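Circadian oscillation regulator (Nostoc sp., PDB 1R5Q) probably acts as a key component of the cyanobacterial circadian oscillator, stimulating autophosphorylation of the clock protein KaiC until KaiB sequesters KaiA. Local coordinates at residues Q20-Y25 with E55-L60; I48-I53 with A90-A95; E59-F64 with M79-T84. All coordinates share one frame; numbering follows the deposited sequence.

Interaction 1: Q20-Y25 with E55-L60; sequences QILLSY and EIHMEL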
loop_
_atom_site.group_PDB
_atom_site.type_symbol
_atom_site.label_atom_id
_atom_site.label_comp_id
_atom_site.label_asym_id
_atom_site.label_seq_id
_atom_site.Cartn_x
_atom_site.Cartn_y
_atom_site.Cartn_z
ATOM N N GLN A 20 0.602 -7.763 2.291
ATOM C CA GLN A 20 1.812 -8.546 2.065
ATOM C C GLN A 20 3.083 -7.667 2.030
ATOM O O GLN A 20 4.161 -8.119 2.426
ATOM C CB GLN A 20 1.679 -9.367 0.773
ATOM C CG GLN A 20 0.674 -10.553 0.865
ATOM C CD GLN A 20 0.859 -11.416 2.131
ATOM O OE1 GLN A 20 1.979 -11.827 2.468
ATOM N NE2 GLN A 20 -0.248 -11.692 2.836
ATOM N N ILE A 21 2.969 -6.416 1.570
ATOM C CA ILE A 21 4.136 -5.519 1.548
ATOM C C ILE A 21 4.483 -5.159 2.997
ATOM O O ILE A 21 5.653 -5.197 3.406
ATOM C CB ILE A 21 3.849 -4.203 0.741
ATOM C CG1 ILE A 21 3.771 -4.524 -0.755
ATOM C CG2 ILE A 21 4.959 -3.136 1.020
ATOM C CD1 ILE A 21 3.118 -3.426 -1.609
ATOM N N LEU A 22 3.479 -4.806 3.787
ATOM C CA LEU A 22 3.744 -4.473 5.178
ATOM C C LEU A 22 4.407 -5.661 5.917
ATOM O O LEU A 22 5.418 -5.487 6.580
ATOM C CB LEU A 22 2.445 -4.104 5.898
ATOM C CG LEU A 22 1.768 -2.769 5.544
ATOM C CD1 LEU A 22 0.366 -2.711 6.144
ATOM C CD2 LEU A 22 2.623 -1.613 6.049
ATOM N N LEU A 23 3.830 -6.855 5.787
ATOM C CA LEU A 23 4.345 -8.036 6.471
ATOM C C LEU A 23 5.719 -8.499 6.008
ATOM O O LEU A 23 6.378 -9.289 6.693
ATOM C CB LEU A 23 3.335 -9.186 6.366
ATOM C CG LEU A 23 1.987 -8.865 7.040
ATOM C CD1 LEU A 23 1.028 -10.061 6.960
ATOM C CD2 LEU A 23 2.246 -8.470 8.491
ATOM N N SER A 24 6.172 -8.035 4.849
ATOM C CA SER A 24 7.501 -8.440 4.423
ATOM C C SER A 24 8.434 -7.238 4.368
ATOM O O SER A 24 9.607 -7.379 4.022
ATOM C CB SER A 24 7.440 -9.092 3.050
ATOM O OG SER A 24 7.317 -8.103 2.059
ATOM N N TYR A 25 7.928 -6.061 4.739
ATOM C CA TYR A 25 8.727 -4.843 4.646
ATOM C C TYR A 25 10.034 -4.803 5.429
ATOM O O TYR A 25 11.028 -4.219 4.978
ATOM C CB TYR A 25 7.913 -3.618 5.055
ATOM C CG TYR A 25 8.587 -2.336 4.603
ATOM C CD1 TYR A 25 8.516 -1.925 3.263
ATOM C CD2 TYR A 25 9.337 -1.555 5.493
ATOM C CE1 TYR A 25 9.170 -0.784 2.824
ATOM C CE2 TYR A 25 9.994 -0.395 5.050
ATOM C CZ TYR A 25 9.905 -0.029 3.716
ATOM O OH TYR A 25 10.592 1.064 3.260
ATOM N N GLU A 55 -5.862 5.156 3.568
ATOM C CA GLU A 55 -6.927 4.494 4.306
ATOM C C GLU A 55 -6.660 2.991 4.388
ATOM O O GLU A 55 -6.888 2.380 5.423
ATOM C CB GLU A 55 -8.276 4.773 3.646
ATOM C CG GLU A 55 -9.444 4.537 4.565
ATOM C CD GLU A 55 -10.759 4.679 3.849
ATOM O OE1 GLU A 55 -11.185 3.701 3.183
ATOM O OE2 GLU A 55 -11.353 5.776 3.943
ATOM N N ILE A 56 -6.175 2.405 3.299
ATOM C CA ILE A 56 -5.836 0.989 3.275
ATOM C C ILE A 56 -4.744 0.740 4.330
ATOM O O ILE A 56 -4.836 -0.209 5.117
ATOM C CB ILE A 56 -5.350 0.564 1.874
ATOM C CG1 ILE A 56 -6.559 0.465 0.924
ATOM C CG2 ILE A 56 -4.622 -0.775 1.936
ATOM C CD1 ILE A 56 -6.192 0.253 -0.515
ATOM N N HIS A 57 -3.732 1.607 4.359
ATOM C CA HIS A 57 -2.645 1.502 5.340
ATOM C C HIS A 57 -3.215 1.421 6.776
ATOM O O HIS A 57 -2.935 0.473 7.518
ATOM C CB HIS A 57 -1.727 2.736 5.248
ATOM C CG HIS A 57 -0.567 2.697 6.199
ATOM N ND1 HIS A 57 0.629 2.080 5.893
ATOM C CD2 HIS A 57 -0.430 3.181 7.458
ATOM C CE1 HIS A 57 1.452 2.184 6.924
ATOM N NE2 HIS A 57 0.833 2.847 7.886
ATOM N N MET A 58 -4.004 2.427 7.152
ATOM C CA MET A 58 -4.601 2.484 8.479
ATOM C C MET A 58 -5.488 1.276 8.802
ATOM O O MET A 58 -5.484 0.768 9.926
ATOM C CB MET A 58 -5.416 3.770 8.629
ATOM C CG MET A 58 -4.579 5.035 8.535
ATOM S SD MET A 58 -3.067 4.937 9.547
ATOM C CE MET A 58 -3.749 5.275 11.218
ATOM N N GLU A 59 -6.251 0.814 7.822
ATOM C CA GLU A 59 -7.115 -0.326 8.054
ATOM C C GLU A 59 -6.299 -1.574 8.380
ATOM O O GLU A 59 -6.661 -2.340 9.276
ATOM C CB GLU A 59 -7.993 -0.589 6.830
ATOM C CG GLU A 59 -9.029 0.497 6.580
ATOM C CD GLU A 59 -10.001 0.128 5.471
ATOM O OE1 GLU A 59 -9.882 -0.994 4.912
ATOM O OE2 GLU A 59 -10.883 0.963 5.163
ATOM N N LEU A 60 -5.208 -1.776 7.646
ATOM C CA LEU A 60 -4.359 -2.933 7.873
ATOM C C LEU A 60 -3.648 -2.811 9.217
ATOM O O LEU A 60 -3.432 -3.818 9.903
ATOM C CB LEU A 60 -3.362 -3.089 6.720
ATOM C CG LEU A 60 -4.066 -3.569 5.445
ATOM C CD1 LEU A 60 -3.180 -3.366 4.214
ATOM C CD2 LEU A 60 -4.422 -5.061 5.615
#
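Leu-22 carries this contact on behalf of residues 20-25, dividing its two methyl groups between Leu-60 and His-57 on the facing helix. The purely aliphatic half is made by CD1: Leu-22 CD1 lies 3.8 Å from Leu-60 CB, and Leu-60 CD1 follows at 4.1 Å from the same methyl. Methyl thus meets the root of the partner side chain as well as one of its branches, and the two leucines pass obliquely instead of lying alongside.

The other half is methyl against imidazole. Leu-22 CD2 approaches His-57 CE1 to 4.1 Å, coming in obliquely to the ring while the two side chains cross at about a right angle. His-57 brings its ring to that methyl through a first torsion of -179°, which sets CG trans to the backbone N. The ring also has a polar mate, Tyr-18 of helix 8-24, whose OH is hydrogen-bonded to His-57 ND1 and probably helps to fix the ring's rotation.

Were Leu-22 replaced by an alanine, both methyls would go, and a gap would probably open between the helices, with His-57 and Leu-60 losing this contact.

All three residues are buried in the domain of helices to which they belong. Helix 8-24 faces helix 50-67 here, while Thr-84 of helix 82-100 touches Leu-22, and Leu-85 of the same helix touches His-57.

Interaction 2: I48-I53 with A90-A95; sequences IPVPEI and AHLCEA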
loop_
_atom_site.group_PDB
_atom_site.type_symbol
_atom_site.label_atom_id
_atom_site.label_comp_id
_atom_site.label_asym_id
_atom_site.label_seq_id
_atom_site.Cartn_x
_atom_site.Cartn_y
_atom_site.Cartn_z
ATOM N N ILE A 48 -6.034 5.711 -8.613
ATOM C CA ILE A 48 -6.495 5.697 -7.236
ATOM C C ILE A 48 -5.894 6.879 -6.480
ATOM O O ILE A 48 -4.692 7.087 -6.537
ATOM C CB ILE A 48 -6.082 4.381 -6.566
ATOM C CG1 ILE A 48 -6.912 3.241 -7.180
ATOM C CG2 ILE A 48 -6.282 4.481 -5.043
ATOM C CD1 ILE A 48 -6.202 1.941 -7.174
ATOM N N PRO A 49 -6.730 7.667 -5.788
ATOM C CA PRO A 49 -6.300 8.834 -5.020
ATOM C C PRO A 49 -5.440 8.402 -3.824
ATOM O O PRO A 49 -5.659 7.346 -3.234
ATOM C CB PRO A 49 -7.616 9.472 -4.557
ATOM C CG PRO A 49 -8.659 8.914 -5.470
ATOM C CD PRO A 49 -8.193 7.498 -5.700
ATOM N N VAL A 50 -4.479 9.232 -3.458
ATOM C CA VAL A 50 -3.615 8.913 -2.329
ATOM C C VAL A 50 -4.394 8.693 -1.027
ATOM O O VAL A 50 -4.082 7.783 -0.274
ATOM C CB VAL A 50 -2.528 10.014 -2.153
ATOM C CG1 VAL A 50 -1.787 9.827 -0.826
ATOM C CG2 VAL A 50 -1.540 9.929 -3.314
ATOM N N PRO A 51 -5.444 9.493 -0.757
ATOM C CA PRO A 51 -6.176 9.260 0.504
ATOM C C PRO A 51 -6.694 7.829 0.667
ATOM O O PRO A 51 -6.829 7.334 1.792
ATOM C CB PRO A 51 -7.323 10.273 0.445
ATOM C CG PRO A 51 -6.691 11.430 -0.329
ATOM C CD PRO A 51 -5.948 10.696 -1.452
ATOM N N GLU A 52 -6.978 7.171 -0.452
ATOM C CA GLU A 52 -7.469 5.802 -0.423
ATOM C C GLU A 52 -6.351 4.856 -0.025
ATOM O O GLU A 52 -6.581 3.881 0.669
ATOM C CB GLU A 52 -8.021 5.382 -1.790
ATOM C CG GLU A 52 -9.258 6.149 -2.202
ATOM C CD GLU A 52 -10.405 5.216 -2.542
ATOM O OE1 GLU A 52 -10.859 5.220 -3.717
ATOM O OE2 GLU A 52 -10.840 4.472 -1.627
ATOM N N ILE A 53 -5.137 5.151 -0.482
ATOM C CA ILE A 53 -4.000 4.313 -0.141
ATOM C C ILE A 53 -3.719 4.479 1.339
ATOM O O ILE A 53 -3.381 3.513 2.032
ATOM C CB ILE A 53 -2.739 4.717 -0.934
ATOM C CG1 ILE A 53 -2.977 4.483 -2.428
ATOM C CG2 ILE A 53 -1.535 3.882 -0.458
ATOM C CD1 ILE A 53 -1.864 5.025 -3.316
ATOM N N ALA A 90 6.523 7.801 -1.918
ATOM C CA ALA A 90 7.679 8.321 -2.648
ATOM C C ALA A 90 7.737 7.644 -4.027
ATOM O O ALA A 90 8.025 8.295 -5.038
ATOM C CB ALA A 90 8.977 8.028 -1.879
ATOM N N HIS A 91 7.506 6.327 -4.057
ATOM C CA HIS A 91 7.514 5.578 -5.318
ATOM C C HIS A 91 6.358 6.006 -6.211
ATOM O O HIS A 91 6.499 6.095 -7.423
ATOM C CB HIS A 91 7.409 4.068 -5.074
ATOM C CG HIS A 91 8.721 3.421 -4.770
ATOM N ND1 HIS A 91 9.360 3.570 -3.559
ATOM C CD2 HIS A 91 9.545 2.675 -5.543
ATOM C CE1 HIS A 91 10.522 2.945 -3.598
ATOM N NE2 HIS A 91 10.661 2.394 -4.791
ATOM N N LEU A 92 5.203 6.253 -5.610
ATOM C CA LEU A 92 4.066 6.672 -6.401
ATOM C C LEU A 92 4.339 8.055 -7.002
ATOM O O LEU A 92 4.052 8.289 -8.172
ATOM C CB LEU A 92 2.785 6.677 -5.560
ATOM C CG LEU A 92 1.479 6.933 -6.330
ATOM C CD1 LEU A 92 1.350 5.922 -7.484
ATOM C CD2 LEU A 92 0.286 6.815 -5.391
ATOM N N CYS A 93 4.901 8.962 -6.206
ATOM C CA CYS A 93 5.219 10.308 -6.695
ATOM C C CYS A 93 6.136 10.263 -7.911
ATOM O O CYS A 93 5.931 10.983 -8.890
ATOM C CB CYS A 93 5.916 11.134 -5.608
ATOM S SG CYS A 93 4.835 11.706 -4.301
ATOM N N GLU A 94 7.154 9.420 -7.833
ATOM C CA GLU A 94 8.105 9.302 -8.912
ATOM C C GLU A 94 7.481 8.704 -10.168
ATOM O O GLU A 94 7.871 9.069 -11.266
ATOM C CB GLU A 94 9.330 8.501 -8.465
ATOM C CG GLU A 94 10.259 9.281 -7.474
ATOM C CD GLU A 94 10.904 10.536 -8.095
ATOM O OE1 GLU A 94 10.664 11.654 -7.584
ATOM O OE2 GLU A 94 11.657 10.402 -9.090
ATOM N N ALA A 95 6.520 7.797 -10.008
ATOM C CA ALA A 95 5.844 7.184 -11.163
ATOM C C ALA A 95 5.131 8.308 -11.911
ATOM O O ALA A 95 5.254 8.453 -13.130
ATOM C CB ALA A 95 4.816 6.123 -10.689
#
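Leu-92 reaches across to Ile-53 and Val-50, joining two members of the four-helix bundle that forms this KaiA C-terminal domain: helix 82-100, and the first turn of helix 50-67. The backbones stay well apart, with Val-50 CA 9.0 Å from Leu-92 CA, and side chains alone make the contact.

The route of Leu-92 explains why one methyl makes both contacts. From CB the chain leaves with CG anti to the backbone N (chi1 -173°), which directs it toward helix 50-67. Neither CB nor CG has a partner within 4.2 Å on residues 48-53; they serve as the stalk. At CG the chain forks, and CD1 likewise makes no such approach to that segment, whereas CD2 runs on to the opposing helix and receives both partners. Ile-53 comes to it tip to tip, its own chain extended from CB through CG1 to CD1. Val-50 instead slides past in the opposite direction, offering CG2 at the more exposed margin of the contact. Val-43 of helix 33-45 also touches Leu-92, so a third helix closes in on the same side chain.

The helix that presents Val-50 and Ile-53 begins in a proline-rich sequence. Pro-49 occupies the N-cap position, and Pro-51 follows within the first turn, where a missing N-H costs no helical hydrogen bond; the Pro-49 carbonyl O accepts from Glu-52 N at 3.1 Å.

The packing is tightest at the meeting of the two tips: Ile-53 CD1 and Leu-92 CD2 are 3.5 Å apart, closer than usual van der Waals contact, while Val-50 CG2 stands 4.2 Å from Leu-92 CD2.

Interaction 3: E59-F64 with M79-T84; sequences ELIDEF and MDYRLT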
loop_
_atom_site.group_PDB
_atom_site.type_symbol
_atom_site.label_atom_id
_atom_site.label_comp_id
_atom_site.label_asym_id
_atom_site.label_seq_id
_atom_site.Cartn_x
_atom_site.Cartn_y
_atom_site.Cartn_z
ATOM N N GLU A 59 -6.251 0.814 7.822
ATOM C CA GLU A 59 -7.115 -0.326 8.054
ATOM C C GLU A 59 -6.299 -1.574 8.380
ATOM O O GLU A 59 -6.661 -2.340 9.276
ATOM C CB GLU A 59 -7.993 -0.589 6.830
ATOM C CG GLU A 59 -9.029 0.497 6.580
ATOM C CD GLU A 59 -10.001 0.128 5.471
ATOM O OE1 GLU A 59 -9.882 -0.994 4.912
ATOM O OE2 GLU A 59 -10.883 0.963 5.163
ATOM N N LEU A 60 -5.208 -1.776 7.646
ATOM C CA LEU A 60 -4.359 -2.933 7.873
ATOM C C LEU A 60 -3.648 -2.811 9.217
ATOM O O LEU A 60 -3.432 -3.818 9.903
ATOM C CB LEU A 60 -3.362 -3.089 6.720
ATOM C CG LEU A 60 -4.066 -3.569 5.445
ATOM C CD1 LEU A 60 -3.180 -3.366 4.214
ATOM C CD2 LEU A 60 -4.422 -5.061 5.615
ATOM N N ILE A 61 -3.303 -1.584 9.601
ATOM C CA ILE A 61 -2.642 -1.375 10.884
ATOM C C ILE A 61 -3.632 -1.784 11.987
ATOM O O ILE A 61 -3.238 -2.418 12.969
ATOM C CB ILE A 61 -2.212 0.101 11.083
ATOM C CG1 ILE A 61 -1.059 0.455 10.138
ATOM C CG2 ILE A 61 -1.776 0.345 12.515
ATOM C CD1 ILE A 61 0.144 -0.459 10.202
ATOM N N ASP A 62 -4.914 -1.450 11.809
ATOM C CA ASP A 62 -5.926 -1.815 12.809
ATOM C C ASP A 62 -6.062 -3.326 12.921
ATOM O O ASP A 62 -6.132 -3.863 14.034
ATOM C CB ASP A 62 -7.290 -1.204 12.479
ATOM C CG ASP A 62 -7.401 0.251 12.909
ATOM O OD1 ASP A 62 -6.542 0.702 13.699
ATOM O OD2 ASP A 62 -8.351 0.944 12.463
ATOM N N GLU A 63 -6.114 -3.995 11.766
ATOM C CA GLU A 63 -6.208 -5.450 11.704
ATOM C C GLU A 63 -5.010 -6.070 12.417
ATOM O O GLU A 63 -5.174 -6.959 13.252
ATOM C CB GLU A 63 -6.251 -5.925 10.246
ATOM C CG GLU A 63 -7.622 -5.774 9.605
ATOM C CD GLU A 63 -7.628 -5.992 8.094
ATOM O OE1 GLU A 63 -6.860 -6.852 7.589
ATOM O OE2 GLU A 63 -8.428 -5.298 7.419
ATOM N N PHE A 64 -3.807 -5.593 12.085
ATOM C CA PHE A 64 -2.583 -6.093 12.705
ATOM C C PHE A 64 -2.581 -5.953 14.230
ATOM O O PHE A 64 -2.217 -6.906 14.949
ATOM C CB PHE A 64 -1.361 -5.347 12.181
ATOM C CG PHE A 64 -1.013 -5.646 10.756
ATOM C CD1 PHE A 64 0.099 -5.037 10.173
ATOM C CD2 PHE A 64 -1.782 -6.523 9.989
ATOM C CE1 PHE A 64 0.442 -5.298 8.840
ATOM C CE2 PHE A 64 -1.450 -6.796 8.650
ATOM C CZ PHE A 64 -0.332 -6.179 8.077
ATOM N N MET A 79 3.786 2.346 14.647
ATOM C CA MET A 79 4.288 3.543 13.983
ATOM C C MET A 79 5.474 3.312 13.057
ATOM O O MET A 79 5.729 4.123 12.156
ATOM C CB MET A 79 4.619 4.619 15.018
ATOM C CG MET A 79 3.411 5.027 15.845
ATOM S SD MET A 79 3.645 6.475 16.898
ATOM C CE MET A 79 4.608 5.777 18.242
ATOM N N ASP A 80 6.195 2.208 13.248
ATOM C CA ASP A 80 7.329 1.924 12.370
ATOM C C ASP A 80 6.847 1.670 10.938
ATOM O O ASP A 80 7.592 1.868 9.992
ATOM C CB ASP A 80 8.146 0.715 12.864
ATOM C CG ASP A 80 8.979 1.030 14.101
ATOM O OD1 ASP A 80 9.421 2.197 14.251
ATOM O OD2 ASP A 80 9.201 0.098 14.917
ATOM N N TYR A 81 5.606 1.221 10.776
ATOM C CA TYR A 81 5.089 0.989 9.431
ATOM C C TYR A 81 4.893 2.313 8.662
ATOM O O TYR A 81 4.562 2.294 7.481
ATOM C CB TYR A 81 3.788 0.160 9.480
ATOM C CG TYR A 81 4.044 -1.328 9.683
ATOM C CD1 TYR A 81 3.461 -2.032 10.754
ATOM C CD2 TYR A 81 4.905 -2.020 8.829
ATOM C CE1 TYR A 81 3.742 -3.400 10.961
ATOM C CE2 TYR A 81 5.196 -3.379 9.025
ATOM C CZ TYR A 81 4.612 -4.062 10.087
ATOM O OH TYR A 81 4.889 -5.411 10.242
ATOM N N ARG A 82 5.103 3.457 9.317
ATOM C CA ARG A 82 5.005 4.735 8.611
ATOM C C ARG A 82 6.148 4.818 7.592
ATOM O O ARG A 82 6.073 5.569 6.609
ATOM C CB ARG A 82 5.082 5.904 9.581
ATOM C CG ARG A 82 3.856 5.998 10.471
ATOM C CD ARG A 82 3.970 7.152 11.426
ATOM N NE ARG A 82 2.872 7.179 12.388
ATOM C CZ ARG A 82 2.865 7.944 13.476
ATOM N NH1 ARG A 82 3.897 8.738 13.737
ATOM N NH2 ARG A 82 1.819 7.926 14.293
ATOM N N LEU A 83 7.202 4.033 7.824
ATOM C CA LEU A 83 8.341 3.991 6.906
ATOM C C LEU A 83 7.866 3.391 5.579
ATOM O O LEU A 83 8.239 3.841 4.486
ATOM C CB LEU A 83 9.465 3.117 7.486
ATOM C CG LEU A 83 10.177 3.723 8.704
ATOM C CD1 LEU A 83 11.155 2.713 9.322
ATOM C CD2 LEU A 83 10.920 4.973 8.267
ATOM N N THR A 84 7.064 2.343 5.704
ATOM C CA THR A 84 6.488 1.664 4.562
ATOM C C THR A 84 5.626 2.645 3.757
ATOM O O THR A 84 5.715 2.704 2.530
ATOM C CB THR A 84 5.569 0.512 5.004
ATOM O OG1 THR A 84 6.312 -0.413 5.827
ATOM C CG2 THR A 84 5.014 -0.202 3.761
#
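Ile-61 and Tyr-81 bring the two backbones to their nearest approach, 8.2 Å between CA atoms, where helix 50-67 passes residues 79-84 at the N-terminal side of helix 82-100. Tyr-81 points its CB toward the opposing helix and is met by two side chains one helical turn apart.

Ile-61 supplies the aliphatic part. A bend at its second torsion (chi2 -54°) turns CD1 toward the root of the tyrosine, although the side chain does not set out directly at its partner. The methyl rests 3.7 Å from Tyr-81 CD1, and Tyr-81 CB is only slightly farther from Ile-61 CD1, at 3.8 Å. It therefore touches the junction of CB and ring, an approach oblique to the ring plane.

Phe-64 supplies the aromatic part. Its ring turns an edge toward the face of Tyr-81 in an offset edge-to-face pair, with ring centroids 6.0 Å apart and planes inclined at 65°. Phe-64 CD1 and Tyr-81 CE1 are the closest atoms of the two rings, 4.1 Å apart. Behind Phe-64, the carbonyl O of Leu-60 lies over one face of its ring, offset toward the rim. Thr-84 OG1 lies in the plane of the Tyr-81 ring at its edge.

Leu-23 of helix 8-24 touches Phe-64, and Leu-22 touches Tyr-81, which draws a third helix into the cluster. The arrangement is an aromatic-aliphatic packing cluster of a four-helix bundle, in which the edge-to-face pair of Phe-64 and Tyr-81 is flanked by Ile-61.

In the fold
Helix 50-67 takes part in all three contacts. Interaction 2 joins it to helix 82-100 and interaction 3 to Tyr-81, near the N-terminal end of that helix, at sites whose centres are about 17 Å apart and which do not touch; interaction 1 ties it to helix 8-24. Interaction 1 is the most central, with every touching residue buried. Interaction 2 reaches outward through an exposed valine, and interaction 3 through a partly exposed tyrosine. None uses a hydrogen bond across its segments, yet the chemistry shifts: aliphatic methyls alone in interaction 2, aliphatic packing plus methyl on imidazole in interaction 1, a methyl and a second ring on tyrosine in interaction 3. Interactions 1 and 3 touch and form one continuous packed region.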